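Local coordinates for protein Non-reducing end beta-L-arabinofuranosidase (Bacteroides thetaiotaomicron, PDB 5MQO) that probably hydrolyses glycosidic bonds of plant pectin, perhaps as an aceric acidase, within glycoside hydrolase family GH127, at residues Y472-G480 with L485-K496. Sequence-based numbering, arbitrary orientation.
Sequences YAYTLSPEG and LYGANTLTTNWK
Tyr474 reaches from strand 474-477 across to strand 489-494, its ring lying under Leu491 and its hydroxyl meeting Asn489. From CB, the ring leaves with CG anti to the carbonyl carbon (chi1 -55°), which carries it between the strands. Leu491 CD2 sits over the centre of one face, 3.6 Å from the ring centroid, a CH-pi contact; further out, Tyr474 CE2 is 3.7 Å from Leu491 CB. At the tip, Tyr474 OH lies 2.7 Å from Asn489 OD1, which approaches at the ring edge, in plane, although the amide is turned 84° to the ring; Gln505 OE1 is a weak alternative partner for the hydroxyl. The two strands, whose axes come within 10.5 Å of each other here, belong to different sheets, stacked at 23°, so side chains fill the gap in the manner of a beta sandwich. A leucine in place of Tyr474 would probably cost Asn489 OD1 its hydroxyl partner and Leu491 the flat face it rests on. Towards one end, Leu485 N bonds to Ala473 O at 3.0 Å. At the other, Lys496 passes over a face of Trp495, and its NZ donates to Pro478 O in the type I beta turn from Ser477 to Gly480.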
loop_
_atom_site.group_PDB
_atom_site.type_symbol
_atom_site.label_atom_id
_atom_site.label_comp_id
_atom_site.label_asym_id
_atom_site.label_seq_id
_atom_site.Cartn_x
_atom_site.Cartn_y
_atom_site.Cartn_z
ATOM N N TYR A 472 -0.460 9.105 5.301
ATOM C CA TYR A 472 -0.315 7.916 6.152
ATOM C C TYR A 472 0.716 8.060 7.327
ATOM O O TYR A 472 0.943 7.112 8.096
ATOM C CB TYR A 472 0.041 6.716 5.232
ATOM C CG TYR A 472 -1.070 6.426 4.227
ATOM C CD1 TYR A 472 -2.134 5.612 4.583
ATOM C CD2 TYR A 472 -1.096 7.034 2.966
ATOM C CE1 TYR A 472 -3.189 5.401 3.719
ATOM C CE2 TYR A 472 -2.154 6.824 2.083
ATOM C CZ TYR A 472 -3.202 5.996 2.460
ATOM O OH TYR A 472 -4.251 5.724 1.610
ATOM N N ALA A 473 1.311 9.242 7.499
ATOM C CA ALA A 473 2.415 9.390 8.454
ATOM C C ALA A 473 1.922 9.396 9.878
ATOM O O ALA A 473 2.561 8.798 10.716
ATOM C CB ALA A 473 3.215 10.639 8.172
ATOM N N TYR A 474 0.775 10.033 10.139
ATOM C CA TYR A 474 0.231 10.147 11.498
ATOM C C TYR A 474 -1.260 9.797 11.546
ATOM O O TYR A 474 -1.955 9.838 10.531
ATOM C CB TYR A 474 0.373 11.588 12.040
ATOM C CG TYR A 474 1.765 12.214 12.056
ATOM C CD1 TYR A 474 2.633 12.047 13.152
ATOM C CD2 TYR A 474 2.198 13.033 11.007
ATOM C CE1 TYR A 474 3.909 12.633 13.172
ATOM C CE2 TYR A 474 3.460 13.620 11.026
ATOM C CZ TYR A 474 4.309 13.415 12.108
ATOM O OH TYR A 474 5.547 13.989 12.110
ATOM N N THR A 475 -1.761 9.467 12.728
ATOM C CA THR A 475 -3.190 9.570 12.989
ATOM C C THR A 475 -3.412 10.315 14.283
ATOM O O THR A 475 -2.485 10.509 15.073
ATOM C CB THR A 475 -3.826 8.188 13.137
ATOM O OG1 THR A 475 -3.050 7.434 14.073
ATOM C CG2 THR A 475 -3.892 7.446 11.776
ATOM N N LEU A 476 -4.658 10.685 14.523
ATOM C CA LEU A 476 -5.049 11.353 15.776
ATOM C C LEU A 476 -6.082 10.531 16.531
ATOM O O LEU A 476 -6.716 9.631 15.964
ATOM C CB LEU A 476 -5.656 12.726 15.486
ATOM C CG LEU A 476 -4.993 13.595 14.411
ATOM C CD1 LEU A 476 -5.919 14.731 14.002
ATOM C CD2 LEU A 476 -3.644 14.127 14.897
ATOM N N SER A 477 -6.233 10.871 17.810
ATOM C CA SER A 477 -7.372 10.439 18.630
ATOM C C SER A 477 -7.529 11.473 19.729
ATOM O O SER A 477 -6.756 12.416 19.780
ATOM C CB SER A 477 -7.171 9.021 19.183
ATOM O OG SER A 477 -6.218 8.949 20.214
ATOM N N PRO A 478 -8.538 11.328 20.594
ATOM C CA PRO A 478 -8.643 12.289 21.709
ATOM C C PRO A 478 -7.467 12.248 22.714
ATOM O O PRO A 478 -7.159 13.269 23.334
ATOM C CB PRO A 478 -9.966 11.900 22.392
ATOM C CG PRO A 478 -10.737 11.209 21.325
ATOM C CD PRO A 478 -9.712 10.444 20.535
ATOM N N GLU A 479 -6.826 11.087 22.847
ATOM C CA GLU A 479 -5.637 10.910 23.683
ATOM C C GLU A 479 -4.373 11.641 23.216
ATOM O O GLU A 479 -3.482 11.885 24.031
ATOM C CB GLU A 479 -5.318 9.416 23.811
ATOM C CG GLU A 479 -6.278 8.623 24.685
ATOM C CD GLU A 479 -5.768 7.203 24.948
ATOM O OE1 GLU A 479 -6.467 6.249 24.535
ATOM O OE2 GLU A 479 -4.669 7.034 25.560
ATOM N N GLY A 480 -4.270 11.961 21.925
ATOM C CA GLY A 480 -3.064 12.593 21.368
ATOM C C GLY A 480 -2.773 12.248 19.904
ATOM O O GLY A 480 -3.693 12.045 19.125
ATOM N N LEU A 485 4.155 6.371 10.156
ATOM C CA LEU A 485 5.200 6.168 9.141
ATOM C C LEU A 485 6.242 7.228 9.274
ATOM O O LEU A 485 5.975 8.372 8.929
ATOM C CB LEU A 485 4.675 6.203 7.704
ATOM C CG LEU A 485 3.624 5.188 7.234
ATOM C CD1 LEU A 485 3.727 5.027 5.721
ATOM C CD2 LEU A 485 3.704 3.845 7.950
ATOM N N TYR A 486 7.434 6.810 9.727
ATOM C CA TYR A 486 8.576 7.689 9.914
ATOM C C TYR A 486 9.132 8.189 8.583
ATOM O O TYR A 486 9.160 7.470 7.581
ATOM C CB TYR A 486 9.678 7.004 10.770
ATOM C CG TYR A 486 9.168 6.543 12.133
ATOM C CD1 TYR A 486 8.655 7.467 13.048
ATOM C CD2 TYR A 486 9.173 5.202 12.501
ATOM C CE1 TYR A 486 8.147 7.076 14.276
ATOM C CE2 TYR A 486 8.661 4.801 13.742
ATOM C CZ TYR A 486 8.141 5.747 14.618
ATOM O OH TYR A 486 7.623 5.416 15.844
ATOM N N GLY A 487 9.593 9.435 8.601
ATOM C CA GLY A 487 10.109 10.139 7.422
ATOM C C GLY A 487 10.134 11.633 7.730
ATOM O O GLY A 487 9.285 12.142 8.480
ATOM N N ALA A 488 11.110 12.336 7.163
ATOM C CA ALA A 488 11.289 13.740 7.462
ATOM C C ALA A 488 10.067 14.493 6.978
ATOM O O ALA A 488 9.681 14.333 5.822
ATOM C CB ALA A 488 12.525 14.263 6.777
ATOM N N ASN A 489 9.463 15.291 7.867
ATOM C CA ASN A 489 8.228 15.993 7.575
ATOM C C ASN A 489 7.910 17.145 8.545
ATOM O O ASN A 489 8.425 17.192 9.653
ATOM C CB ASN A 489 7.053 14.992 7.592
ATOM C CG ASN A 489 6.713 14.489 9.001
ATOM O OD1 ASN A 489 6.294 15.255 9.883
ATOM N ND2 ASN A 489 6.863 13.204 9.204
ATOM N N THR A 490 7.026 18.046 8.109
ATOM C CA THR A 490 6.260 18.898 9.019
ATOM C C THR A 490 4.828 18.371 9.198
ATOM O O THR A 490 4.235 17.839 8.269
ATOM C CB THR A 490 6.153 20.344 8.514
ATOM O OG1 THR A 490 5.511 20.352 7.240
ATOM C CG2 THR A 490 7.515 20.990 8.409
ATOM N N LEU A 491 4.290 18.533 10.404
ATOM C CA LEU A 491 2.868 18.380 10.676
ATOM C C LEU A 491 2.336 19.618 11.379
ATOM O O LEU A 491 2.852 19.972 12.439
ATOM C CB LEU A 491 2.632 17.182 11.580
ATOM C CG LEU A 491 1.272 17.068 12.285
ATOM C CD1 LEU A 491 0.129 17.016 11.279
ATOM C CD2 LEU A 491 1.278 15.829 13.151
ATOM N N THR A 492 1.307 20.246 10.792
ATOM C CA THR A 492 0.506 21.290 11.447
ATOM C C THR A 492 -0.981 20.915 11.397
ATOM O O THR A 492 -1.639 21.016 10.361
ATOM C CB THR A 492 0.736 22.680 10.819
ATOM O OG1 THR A 492 0.179 22.709 9.515
ATOM C CG2 THR A 492 2.236 22.989 10.673
ATOM N N THR A 493 -1.483 20.437 12.526
ATOM C CA THR A 493 -2.911 20.231 12.731
ATOM C C THR A 493 -3.433 21.301 13.673
ATOM O O THR A 493 -2.665 22.076 14.239
ATOM C CB THR A 493 -3.220 18.854 13.353
ATOM O OG1 THR A 493 -4.637 18.653 13.381
ATOM C CG2 THR A 493 -2.687 18.716 14.806
ATOM N N ASN A 494 -4.752 21.330 13.825
ATOM C CA ASN A 494 -5.413 22.059 14.898
ATOM C C ASN A 494 -5.780 21.003 15.914
ATOM O O ASN A 494 -6.336 19.981 15.536
ATOM C CB ASN A 494 -6.670 22.783 14.388
ATOM C CG ASN A 494 -7.082 23.937 15.290
ATOM O OD1 ASN A 494 -7.481 23.739 16.445
ATOM N ND2 ASN A 494 -6.972 25.154 14.770
ATOM N N TRP A 495 -5.463 21.233 17.188
ATOM C CA TRP A 495 -5.688 20.213 18.213
ATOM C C TRP A 495 -6.922 20.495 19.086
ATOM O O TRP A 495 -6.833 21.130 20.125
ATOM C CB TRP A 495 -4.423 19.944 19.047
ATOM C CG TRP A 495 -4.540 18.618 19.737
ATOM C CD1 TRP A 495 -4.575 17.347 19.151
ATOM C CD2 TRP A 495 -4.722 18.423 21.127
ATOM N NE1 TRP A 495 -4.748 16.386 20.122
ATOM C CE2 TRP A 495 -4.845 17.013 21.343
ATOM C CE3 TRP A 495 -4.793 19.297 22.225
ATOM C CZ2 TRP A 495 -5.024 16.468 22.627
ATOM C CZ3 TRP A 495 -4.977 18.761 23.504
ATOM C CH2 TRP A 495 -5.086 17.357 23.696
ATOM N N LYS A 496 -8.067 19.966 18.636
ATOM C CA LYS A 496 -9.386 20.183 19.245
ATOM C C LYS A 496 -9.761 21.649 19.082
ATOM O O LYS A 496 -9.184 22.338 18.234
ATOM C CB LYS A 496 -9.412 19.727 20.711
ATOM C CG LYS A 496 -8.688 18.405 20.952
ATOM C CD LYS A 496 -9.366 17.540 22.008
ATOM C CE LYS A 496 -8.394 16.611 22.711
ATOM N NZ LYS A 496 -9.059 15.833 23.786
#